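Local atomic coordinates of CytC3 (Streptomyces sp., PDB entry 3GJB), a protein that probably halogenates an unactivated carbon of an amino acid substrate held on a carrier protein, using iron(II), 2-oxoglutarate, oxygen and chloride. Residues Asn67-Leu72 against Cys100-Phe105; Glu104-Tyr109 against Gly255-Tyr260; Arg46-Arg51 against Leu72-Leu77. All coordinates share one frame; numbering follows the deposited sequence.

Contact 1: residues Asn67-Leu72 against Cys100-Phe105; sequences NYDRHL and CWRSEF. With AKG (2-oxoglutaric acid), chain E.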
loop_
_atom_site.group_PDB
_atom_site.type_symbol
_atom_site.label_atom_id
_atom_site.label_comp_id
_atom_site.label_asym_id
_atom_site.label_seq_id
_atom_site.Cartn_x
_atom_site.Cartn_y
_atom_site.Cartn_z
ATOM N N ASN A 67 11.568 -1.564 3.997
ATOM C CA ASN A 67 10.777 -1.153 5.150
ATOM C C ASN A 67 9.294 -1.477 5.093
ATOM O O ASN A 67 8.440 -0.597 4.997
ATOM C CB ASN A 67 10.971 0.342 5.418
ATOM C CG ASN A 67 12.074 0.604 6.421
ATOM O OD1 ASN A 67 12.044 0.070 7.527
ATOM N ND2 ASN A 67 13.052 1.422 6.047
ATOM N N TYR A 68 8.988 -2.760 5.176
ATOM C CA TYR A 68 7.607 -3.196 5.158
ATOM C C TYR A 68 6.977 -2.937 6.509
ATOM O O TYR A 68 7.643 -3.012 7.544
ATOM C CB TYR A 68 7.527 -4.692 4.872
ATOM C CG TYR A 68 7.672 -5.088 3.423
ATOM C CD1 TYR A 68 8.375 -4.290 2.511
ATOM C CD2 TYR A 68 7.141 -6.295 2.974
ATOM C CE1 TYR A 68 8.539 -4.702 1.170
ATOM C CE2 TYR A 68 7.298 -6.713 1.656
ATOM C CZ TYR A 68 7.993 -5.920 0.761
ATOM O OH TYR A 68 8.131 -6.364 -0.532
ATOM N N ASP A 69 5.690 -2.615 6.466
ATOM C CA ASP A 69 4.850 -2.388 7.631
ATOM C C ASP A 69 5.360 -1.518 8.774
ATOM O O ASP A 69 5.197 -1.867 9.949
ATOM C CB ASP A 69 4.409 -3.744 8.189
ATOM C CG ASP A 69 3.839 -4.653 7.118
ATOM O OD1 ASP A 69 3.025 -4.179 6.298
ATOM O OD2 ASP A 69 4.201 -5.846 7.102
ATOM N N ARG A 70 5.955 -0.380 8.443
ATOM C CA ARG A 70 6.432 0.523 9.475
ATOM C C ARG A 70 5.274 1.322 10.048
ATOM O O ARG A 70 5.438 2.067 11.011
ATOM C CB ARG A 70 7.508 1.447 8.918
ATOM C CG ARG A 70 8.733 0.677 8.487
ATOM C CD ARG A 70 9.305 -0.155 9.630
ATOM N NE ARG A 70 10.531 0.425 10.173
ATOM C CZ ARG A 70 10.565 1.429 11.034
ATOM N NH1 ARG A 70 9.435 1.962 11.455
ATOM N NH2 ARG A 70 11.722 1.910 11.462
ATOM N N HIS A 71 4.094 1.154 9.459
ATOM C CA HIS A 71 2.903 1.826 9.957
ATOM C C HIS A 71 2.528 1.165 11.286
ATOM O O HIS A 71 1.618 1.621 11.984
ATOM C CB HIS A 71 1.742 1.673 8.981
ATOM C CG HIS A 71 1.325 0.254 8.770
ATOM N ND1 HIS A 71 2.030 -0.614 7.963
ATOM C CD2 HIS A 71 0.319 -0.471 9.316
ATOM C CE1 HIS A 71 1.478 -1.813 8.025
ATOM N NE2 HIS A 71 0.438 -1.753 8.840
ATOM N N LEU A 72 3.217 0.075 11.626
ATOM C CA LEU A 72 2.954 -0.607 12.885
ATOM C C LEU A 72 3.856 -0.083 13.998
ATOM O O LEU A 72 3.752 -0.525 15.136
ATOM C CB LEU A 72 3.124 -2.127 12.747
ATOM C CG LEU A 72 2.049 -2.830 11.915
ATOM C CD1 LEU A 72 2.242 -4.327 11.992
ATOM C CD2 LEU A 72 0.680 -2.459 12.421
ATOM N N CYS A 100 -5.843 -3.005 6.487
ATOM C CA CYS A 100 -4.616 -2.592 5.846
ATOM C C CYS A 100 -3.693 -3.708 6.306
ATOM O O CYS A 100 -3.357 -3.796 7.485
ATOM C CB CYS A 100 -4.113 -1.253 6.373
ATOM S SG CYS A 100 -2.524 -0.812 5.629
ATOM N N TRP A 101 -3.303 -4.578 5.385
ATOM C CA TRP A 101 -2.454 -5.707 5.752
ATOM C C TRP A 101 -0.980 -5.488 5.428
ATOM O O TRP A 101 -0.130 -6.320 5.757
ATOM C CB TRP A 101 -2.947 -6.973 5.053
ATOM C CG TRP A 101 -2.781 -6.917 3.571
ATOM C CD1 TRP A 101 -3.571 -6.251 2.678
ATOM C CD2 TRP A 101 -1.741 -7.530 2.810
ATOM N NE1 TRP A 101 -3.086 -6.415 1.404
ATOM C CE2 TRP A 101 -1.963 -7.198 1.456
ATOM C CE3 TRP A 101 -0.639 -8.330 3.140
ATOM C CZ2 TRP A 101 -1.120 -7.641 0.430
ATOM C CZ3 TRP A 101 0.198 -8.770 2.121
ATOM C CH2 TRP A 101 -0.046 -8.424 0.784
ATOM N N ARG A 102 -0.675 -4.368 4.783
ATOM C CA ARG A 102 0.712 -4.079 4.446
ATOM C C ARG A 102 0.969 -2.694 3.880
ATOM O O ARG A 102 0.102 -2.070 3.258
ATOM C CB ARG A 102 1.235 -5.108 3.443
ATOM C CG ARG A 102 2.683 -4.868 3.026
ATOM C CD ARG A 102 3.483 -6.152 3.058
ATOM N NE ARG A 102 3.407 -6.863 1.797
ATOM C CZ ARG A 102 3.874 -8.090 1.602
ATOM N NH1 ARG A 102 4.447 -8.760 2.586
ATOM N NH2 ARG A 102 3.791 -8.635 0.404
ATOM N N SER A 103 2.184 -2.225 4.119
ATOM C CA SER A 103 2.650 -0.957 3.596
ATOM C C SER A 103 4.127 -1.196 3.283
ATOM O O SER A 103 4.792 -1.999 3.946
ATOM C CB SER A 103 2.473 0.171 4.613
ATOM O OG SER A 103 3.368 0.048 5.698
ATOM N N GLU A 104 4.621 -0.532 2.245
ATOM C CA GLU A 104 6.009 -0.671 1.837
ATOM C C GLU A 104 6.443 0.582 1.100
ATOM O O GLU A 104 5.608 1.328 0.589
ATOM C CB GLU A 104 6.181 -1.898 0.934
ATOM C CG GLU A 104 5.240 -1.951 -0.265
ATOM C CD GLU A 104 5.265 -3.306 -0.975
ATOM O OE1 GLU A 104 6.287 -3.633 -1.617
ATOM O OE2 GLU A 104 4.260 -4.050 -0.885
ATOM N N PHE A 105 7.749 0.821 1.062
ATOM C CA PHE A 105 8.276 1.983 0.369
ATOM C C PHE A 105 8.747 1.634 -1.039
ATOM O O PHE A 105 9.213 0.532 -1.299
ATOM C CB PHE A 105 9.415 2.615 1.181
ATOM C CG PHE A 105 8.944 3.297 2.436
ATOM C CD1 PHE A 105 8.637 2.556 3.575
ATOM C CD2 PHE A 105 8.739 4.676 2.458
ATOM C CE1 PHE A 105 8.126 3.180 4.724
ATOM C CE2 PHE A 105 8.231 5.308 3.595
ATOM C CZ PHE A 105 7.922 4.552 4.735
HETATM C C1 AKG E . 6.142 -10.442 -1.596
HETATM O O1 AKG E . 6.112 -9.814 -0.555
HETATM O O2 AKG E . 7.067 -11.399 -1.756
HETATM C C2 AKG E . 5.158 -10.146 -2.704
HETATM O O5 AKG E . 5.209 -10.783 -3.745
HETATM C C3 AKG E . 4.120 -9.047 -2.513
HETATM C C4 AKG E . 3.208 -8.859 -3.738
HETATM C C5 AKG E . 2.214 -7.722 -3.501
HETATM O O3 AKG E . 2.209 -7.101 -2.454
HETATM O O4 AKG E . 1.333 -7.394 -4.468
HETATM O O HOH W 1 6.067 0.730 6.026
HETATM O O HOH W 2 -1.058 -4.324 8.954
#
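D69 lies against S103 at backbone level, its N giving a hydrogen bond of 2.7 Å (N-H...O angle 165°) to S103 O, so that the turn following helix 62-65 runs beside strand 98-108. The D69 side chain completes a two-way grip: OD1 receives S103 N at 3.0 Å, nearly along its C-O bond, while OD2 is held by Y56 OH. H71 CG sits between its backbone N and carbonyl carbon (chi1 62°), which turns the imidazole edge to the serine; ND1 and S103 OG share a hydrogen bond of 2.7 Å at the ring edge, near its plane. C100 SG covers one ring face, 4.7 Å from the centroid of H71. One water joins H71 NE2 to C100 O, and another links S103 OG with N67 O and R70 N.

Y68 approaches R102 differently. Its CE2 edge stands 3.6 Å from NH1 of R102, over one guanidinium face, with the planes 59° apart, and W101 CZ3 backs the other face. R102 NH2 makes a weak hydrogen bond to O1 of the chain E 2-oxoglutarate. With both nitrogens engaged, the H71 imidazole probably has little freedom to flip, and S103 and Y56 hold the D69 carboxylate.

Contact 2: residues Glu104-Tyr109 against Gly255-Tyr260; sequences EFFPKY and GFAARY. With AKG (2-oxoglutaric acid), chain E; AKG (2-oxoglutaric acid), chain D.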
loop_
_atom_site.group_PDB
_atom_site.type_symbol
_atom_site.label_atom_id
_atom_site.label_comp_id
_atom_site.label_asym_id
_atom_site.label_seq_id
_atom_site.Cartn_x
_atom_site.Cartn_y
_atom_site.Cartn_z
ATOM N N GLU A 104 4.621 -0.532 2.245
ATOM C CA GLU A 104 6.009 -0.671 1.837
ATOM C C GLU A 104 6.443 0.582 1.100
ATOM O O GLU A 104 5.608 1.328 0.589
ATOM C CB GLU A 104 6.181 -1.898 0.934
ATOM C CG GLU A 104 5.240 -1.951 -0.265
ATOM C CD GLU A 104 5.265 -3.306 -0.975
ATOM O OE1 GLU A 104 6.287 -3.633 -1.617
ATOM O OE2 GLU A 104 4.260 -4.050 -0.885
ATOM N N PHE A 105 7.749 0.821 1.062
ATOM C CA PHE A 105 8.276 1.983 0.369
ATOM C C PHE A 105 8.747 1.634 -1.039
ATOM O O PHE A 105 9.213 0.532 -1.299
ATOM C CB PHE A 105 9.415 2.615 1.181
ATOM C CG PHE A 105 8.944 3.297 2.436
ATOM C CD1 PHE A 105 8.637 2.556 3.575
ATOM C CD2 PHE A 105 8.739 4.676 2.458
ATOM C CE1 PHE A 105 8.126 3.180 4.724
ATOM C CE2 PHE A 105 8.231 5.308 3.595
ATOM C CZ PHE A 105 7.922 4.552 4.735
ATOM N N PHE A 106 8.590 2.584 -1.950
ATOM C CA PHE A 106 9.006 2.410 -3.333
ATOM C C PHE A 106 9.894 3.567 -3.726
ATOM O O PHE A 106 9.429 4.558 -4.275
ATOM C CB PHE A 106 7.796 2.376 -4.260
ATOM C CG PHE A 106 7.033 1.093 -4.206
ATOM C CD1 PHE A 106 7.565 -0.069 -4.754
ATOM C CD2 PHE A 106 5.778 1.039 -3.612
ATOM C CE1 PHE A 106 6.852 -1.268 -4.712
ATOM C CE2 PHE A 106 5.061 -0.157 -3.568
ATOM C CZ PHE A 106 5.597 -1.305 -4.116
ATOM N N PRO A 107 11.189 3.467 -3.431
ATOM C CA PRO A 107 12.080 4.568 -3.798
ATOM C C PRO A 107 12.574 4.371 -5.221
ATOM O O PRO A 107 12.497 3.274 -5.763
ATOM C CB PRO A 107 13.213 4.434 -2.791
ATOM C CG PRO A 107 13.343 2.940 -2.687
ATOM C CD PRO A 107 11.888 2.487 -2.578
ATOM N N LYS A 108 13.056 5.442 -5.833
ATOM C CA LYS A 108 13.605 5.345 -7.173
ATOM C C LYS A 108 14.710 6.379 -7.271
ATOM O O LYS A 108 14.515 7.548 -6.952
ATOM C CB LYS A 108 12.539 5.573 -8.241
ATOM C CG LYS A 108 12.972 4.993 -9.570
ATOM C CD LYS A 108 11.803 4.696 -10.454
ATOM C CE LYS A 108 12.253 3.936 -11.682
ATOM N NZ LYS A 108 11.099 3.702 -12.584
ATOM N N TYR A 109 15.875 5.936 -7.712
ATOM C CA TYR A 109 17.029 6.804 -7.796
ATOM C C TYR A 109 17.546 6.948 -9.210
ATOM O O TYR A 109 17.234 6.137 -10.074
ATOM C CB TYR A 109 18.114 6.246 -6.874
ATOM C CG TYR A 109 17.644 6.159 -5.438
ATOM C CD1 TYR A 109 17.362 7.320 -4.720
ATOM C CD2 TYR A 109 17.447 4.923 -4.804
ATOM C CE1 TYR A 109 16.894 7.267 -3.409
ATOM C CE2 TYR A 109 16.980 4.857 -3.484
ATOM C CZ TYR A 109 16.705 6.043 -2.794
ATOM O OH TYR A 109 16.224 6.039 -1.500
ATOM N N GLY A 255 7.722 6.667 -2.966
ATOM C CA GLY A 255 6.316 6.354 -2.890
ATOM C C GLY A 255 6.077 5.489 -1.663
ATOM O O GLY A 255 6.905 4.656 -1.300
ATOM N N PHE A 256 4.952 5.708 -0.999
ATOM C CA PHE A 256 4.611 4.913 0.161
ATOM C C PHE A 256 3.314 4.231 -0.202
ATOM O O PHE A 256 2.315 4.889 -0.425
ATOM C CB PHE A 256 4.405 5.796 1.386
ATOM C CG PHE A 256 3.895 5.047 2.579
ATOM C CD1 PHE A 256 4.690 4.096 3.211
ATOM C CD2 PHE A 256 2.613 5.276 3.061
ATOM C CE1 PHE A 256 4.216 3.382 4.311
ATOM C CE2 PHE A 256 2.127 4.565 4.162
ATOM C CZ PHE A 256 2.932 3.617 4.786
ATOM N N ALA A 257 3.332 2.909 -0.267
ATOM C CA ALA A 257 2.137 2.167 -0.631
ATOM C C ALA A 257 1.521 1.447 0.547
ATOM O O ALA A 257 2.220 0.813 1.337
ATOM C CB ALA A 257 2.463 1.162 -1.722
ATOM N N ALA A 258 0.202 1.548 0.651
ATOM C CA ALA A 258 -0.545 0.878 1.704
ATOM C C ALA A 258 -1.550 0.002 0.963
ATOM O O ALA A 258 -2.246 0.473 0.059
ATOM C CB ALA A 258 -1.257 1.897 2.578
ATOM N N ARG A 259 -1.618 -1.273 1.327
ATOM C CA ARG A 259 -2.534 -2.192 0.652
ATOM C C ARG A 259 -3.709 -2.622 1.539
ATOM O O ARG A 259 -3.535 -2.952 2.721
ATOM C CB ARG A 259 -1.745 -3.403 0.149
ATOM C CG ARG A 259 -0.608 -3.020 -0.805
ATOM C CD ARG A 259 0.282 -4.209 -1.078
ATOM N NE ARG A 259 1.500 -3.875 -1.813
ATOM C CZ ARG A 259 1.578 -3.721 -3.132
ATOM N NH1 ARG A 259 0.504 -3.863 -3.899
ATOM N NH2 ARG A 259 2.752 -3.454 -3.685
ATOM N N TYR A 260 -4.904 -2.613 0.952
ATOM C CA TYR A 260 -6.124 -2.951 1.673
ATOM C C TYR A 260 -6.944 -4.115 1.109
ATOM O O TYR A 260 -6.989 -4.346 -0.104
ATOM C CB TYR A 260 -7.042 -1.726 1.745
ATOM C CG TYR A 260 -6.421 -0.497 2.361
ATOM C CD1 TYR A 260 -5.482 0.267 1.660
ATOM C CD2 TYR A 260 -6.758 -0.101 3.655
ATOM C CE1 TYR A 260 -4.892 1.395 2.240
ATOM C CE2 TYR A 260 -6.174 1.021 4.245
ATOM C CZ TYR A 260 -5.241 1.762 3.536
ATOM O OH TYR A 260 -4.647 2.851 4.137
HETATM C C1 AKG E . 6.142 -10.442 -1.596
HETATM O O1 AKG E . 6.112 -9.814 -0.555
HETATM O O2 AKG E . 7.067 -11.399 -1.756
HETATM C C2 AKG E . 5.158 -10.146 -2.704
HETATM O O5 AKG E . 5.209 -10.783 -3.745
HETATM C C3 AKG E . 4.120 -9.047 -2.513
HETATM C C4 AKG E . 3.208 -8.859 -3.738
HETATM C C5 AKG E . 2.214 -7.722 -3.501
HETATM O O3 AKG E . 2.209 -7.101 -2.454
HETATM O O4 AKG E . 1.333 -7.394 -4.468
HETATM C C1 AKG D . 5.602 -1.877 -9.715
HETATM O O1 AKG D . 5.581 -1.448 -8.572
HETATM O O2 AKG D . 4.702 -2.797 -10.084
HETATM C C2 AKG D . 6.628 -1.379 -10.688
HETATM O O5 AKG D . 6.669 -1.801 -11.849
HETATM C C3 AKG D . 7.614 -0.345 -10.205
HETATM C C4 AKG D . 8.585 0.023 -11.304
HETATM C C5 AKG D . 9.552 1.056 -10.815
HETATM O O3 AKG D . 9.485 1.491 -9.681
HETATM O O4 AKG D . 10.496 1.492 -11.653
#
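F105 and F256 sit opposite as a non-hydrogen-bonded antiparallel pair in the major sheet of the double-stranded beta-helix (cupin) fold. E104 with A257 and F106 with G255 are the hydrogen-bonded pairs on either side; F106 N reaches G255 O at 2.7 Å. Packing is close on the F105 face, where F256 CD1 lies over the ring, 3.6 Å from F105 CZ, with the planes tilted by 51°. F256 CG lies anti to its own N (chi1 173°), which lays the ring beside F105 under helix 75-82.

The other face, bordering the bound 2-oxoglutarates, is more polar: R259 brings NE to E104 OE2 at 2.9 Å, from above the carboxylate plane, in a salt bridge supplemented by a weak bond from NH2 to the same oxygen. O3 of the chain E 2-oxoglutarate covers one guanidinium face. A leucine in place of R259 would probably leave the buried E104 carboxylate without its close counter-charge, R102 being only a long-range partner. Looser is the far end, where P107-Y109 run beyond residues 255-260, K108 pairing with R253, to an exposed Y109. F106 presents its ring edge: CE2 is 3.4 Å from A257 CB, and CZ is 3.6 Å from R259 NH2.

Contact 3: residues Arg46-Arg51 against Leu72-Leu77; sequences RQLLDR and LDIDLL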
loop_
_atom_site.group_PDB
_atom_site.type_symbol
_atom_site.label_atom_id
_atom_site.label_comp_id
_atom_site.label_asym_id
_atom_site.label_seq_id
_atom_site.Cartn_x
_atom_site.Cartn_y
_atom_site.Cartn_z
ATOM N N ARG A 46 13.521 10.270 8.823
ATOM C CA ARG A 46 14.448 10.110 9.942
ATOM C C ARG A 46 14.030 8.973 10.880
ATOM O O ARG A 46 14.866 8.230 11.382
ATOM C CB ARG A 46 14.535 11.413 10.744
ATOM C CG ARG A 46 15.502 11.343 11.921
ATOM C CD ARG A 46 15.593 12.660 12.706
ATOM N NE ARG A 46 14.308 13.062 13.275
ATOM C CZ ARG A 46 13.456 13.909 12.699
ATOM N NH1 ARG A 46 13.750 14.464 11.527
ATOM N NH2 ARG A 46 12.300 14.185 13.292
ATOM N N GLN A 47 12.733 8.843 11.112
ATOM C CA GLN A 47 12.223 7.810 11.993
ATOM C C GLN A 47 12.402 6.401 11.437
ATOM O O GLN A 47 12.604 5.446 12.191
ATOM C CB GLN A 47 10.756 8.094 12.312
ATOM C CG GLN A 47 10.595 9.245 13.291
ATOM C CD GLN A 47 9.156 9.666 13.492
ATOM O OE1 GLN A 47 8.827 10.318 14.481
ATOM N NE2 GLN A 47 8.288 9.306 12.548
ATOM N N LEU A 48 12.339 6.278 10.117
ATOM C CA LEU A 48 12.527 4.994 9.453
ATOM C C LEU A 48 13.855 4.394 9.940
ATOM O O LEU A 48 13.984 3.186 10.138
ATOM C CB LEU A 48 12.576 5.219 7.933
ATOM C CG LEU A 48 11.504 4.669 6.985
ATOM C CD1 LEU A 48 10.166 4.501 7.664
ATOM C CD2 LEU A 48 11.399 5.597 5.792
ATOM N N LEU A 49 14.835 5.265 10.146
ATOM C CA LEU A 49 16.166 4.861 10.584
ATOM C C LEU A 49 16.207 4.086 11.894
ATOM O O LEU A 49 17.038 3.195 12.057
ATOM C CB LEU A 49 17.066 6.096 10.679
ATOM C CG LEU A 49 17.301 6.760 9.319
ATOM C CD1 LEU A 49 18.016 8.098 9.480
ATOM C CD2 LEU A 49 18.110 5.807 8.450
ATOM N N ASP A 50 15.319 4.422 12.821
ATOM C CA ASP A 50 15.265 3.740 14.112
ATOM C C ASP A 50 14.323 2.550 14.020
ATOM O O ASP A 50 13.115 2.713 13.854
ATOM C CB ASP A 50 14.798 4.711 15.202
ATOM C CG ASP A 50 14.472 4.014 16.520
ATOM O OD1 ASP A 50 15.090 2.973 16.831
ATOM O OD2 ASP A 50 13.599 4.522 17.258
ATOM N N ARG A 51 14.880 1.349 14.126
ATOM C CA ARG A 51 14.075 0.140 14.023
ATOM C C ARG A 51 13.849 -0.530 15.369
ATOM O O ARG A 51 13.378 -1.666 15.422
ATOM C CB ARG A 51 14.739 -0.861 13.064
ATOM C CG ARG A 51 14.854 -0.383 11.617
ATOM C CD ARG A 51 15.407 -1.485 10.722
ATOM N NE ARG A 51 14.503 -2.632 10.670
ATOM C CZ ARG A 51 13.370 -2.673 9.972
ATOM N NH1 ARG A 51 12.986 -1.633 9.247
ATOM N NH2 ARG A 51 12.603 -3.756 10.015
ATOM N N LEU A 72 3.217 0.075 11.626
ATOM C CA LEU A 72 2.954 -0.607 12.885
ATOM C C LEU A 72 3.856 -0.083 13.998
ATOM O O LEU A 72 3.752 -0.525 15.136
ATOM C CB LEU A 72 3.124 -2.127 12.747
ATOM C CG LEU A 72 2.049 -2.830 11.915
ATOM C CD1 LEU A 72 2.242 -4.327 11.992
ATOM C CD2 LEU A 72 0.680 -2.459 12.421
ATOM N N ASP A 73 4.754 0.843 13.677
ATOM C CA ASP A 73 5.601 1.416 14.717
ATOM C C ASP A 73 5.864 2.928 14.569
ATOM O O ASP A 73 6.195 3.604 15.546
ATOM C CB ASP A 73 6.918 0.623 14.863
ATOM C CG ASP A 73 7.876 0.816 13.698
ATOM O OD1 ASP A 73 7.534 0.434 12.558
ATOM O OD2 ASP A 73 8.988 1.343 13.939
ATOM N N ILE A 74 5.703 3.471 13.365
ATOM C CA ILE A 74 5.904 4.910 13.178
ATOM C C ILE A 74 4.527 5.568 13.236
ATOM O O ILE A 74 3.652 5.239 12.431
ATOM C CB ILE A 74 6.551 5.239 11.816
ATOM C CG1 ILE A 74 7.978 4.690 11.757
ATOM C CG2 ILE A 74 6.567 6.747 11.604
ATOM C CD1 ILE A 74 8.588 4.735 10.376
ATOM N N ASP A 75 4.339 6.492 14.178
ATOM C CA ASP A 75 3.048 7.169 14.349
ATOM C C ASP A 75 2.465 7.803 13.101
ATOM O O ASP A 75 1.268 7.679 12.837
ATOM C CB ASP A 75 3.127 8.255 15.428
ATOM C CG ASP A 75 3.260 7.685 16.829
ATOM O OD1 ASP A 75 2.719 6.592 17.079
ATOM O OD2 ASP A 75 3.893 8.338 17.688
ATOM N N LEU A 76 3.307 8.507 12.349
ATOM C CA LEU A 76 2.860 9.176 11.139
ATOM C C LEU A 76 2.447 8.193 10.047
ATOM O O LEU A 76 1.616 8.512 9.204
ATOM C CB LEU A 76 3.954 10.126 10.641
ATOM C CG LEU A 76 4.125 11.361 11.540
ATOM C CD1 LEU A 76 5.406 12.101 11.186
ATOM C CD2 LEU A 76 2.913 12.275 11.388
ATOM N N LEU A 77 3.024 6.995 10.061
ATOM C CA LEU A 77 2.651 5.995 9.067
ATOM C C LEU A 77 1.384 5.308 9.551
ATOM O O LEU A 77 0.513 4.947 8.747
ATOM C CB LEU A 77 3.775 4.981 8.856
ATOM C CG LEU A 77 5.036 5.549 8.201
ATOM C CD1 LEU A 77 6.011 4.411 7.909
ATOM C CD2 LEU A 77 4.661 6.286 6.918
HETATM O O HOH W 3 5.670 9.386 13.352
HETATM O O HOH W 4 10.939 1.597 15.767
#
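The C-terminal end of helix 34-48 meets the N-terminus of helix 75-82 here, with I74 in the N-cap position of the second helix and its side chain directed at the first. Q47 and L48 receive it. Q47 runs out extended beyond CG (chi2 173°), which carries its amide obliquely across the isoleucine; NE2 lies 3.2 Å from I74 CG2, the branch anti to the isoleucine N. The other branch of I74, ending in CD1, goes to L48, whose side chain crosses it at about a right angle. That methyl pair is modelled too close for its exact spacing to be trusted, but L48 CD1 also touches L77 CD1 at 4.2 Å, and F105 of strand 98-108 lies against both leucines.

The polar groups at the edge of this apolar patch are joined through water. One water accepts from Q47 NE2 and from L76 N, each at 2.7 Å, and thereby serves an amide in the first turn of helix 75-82 that an isoleucine N-cap has no side-chain oxygen to reach. A second water donates to D50 O at 3.1 Å and to D73 OD2 at 2.7 Å. D73 is meanwhile paired with R70 in a salt bridge, and R70 in turn gives a weak hydrogen bond to D50 O, giving the two segments a shared basic partner. D50 OD1 accepts from S52 N, two residues on. The arrangement is consistent with the helical layer that packs on the major sheet of the double-stranded beta-helix fold, as in phytanoyl-CoA dioxygenase relatives, with water bridging the helix ends.

Contacts 1 and 2 are both buried, and both hold strand 98-108, sharing E104 and F105: residues 67-72 lie along part of it, while residues 255-260 of strand 253-262 pair with it as its sheet neighbour. Their chemistry diverges accordingly. Contact 2 is regular strand pairing with aromatic packing on the F105 face and one ion pair on the other, whereas contact 1 combines one backbone bond with side-chain bonds and waters to hold an irregular turn. Both touch the chain E 2-oxoglutarate. Contact 3, nearer the surface, is smaller and joins helix ends chiefly through methyl contacts and bridging waters. It meets the sheet through F105, the residue shared by contacts 1 and 2.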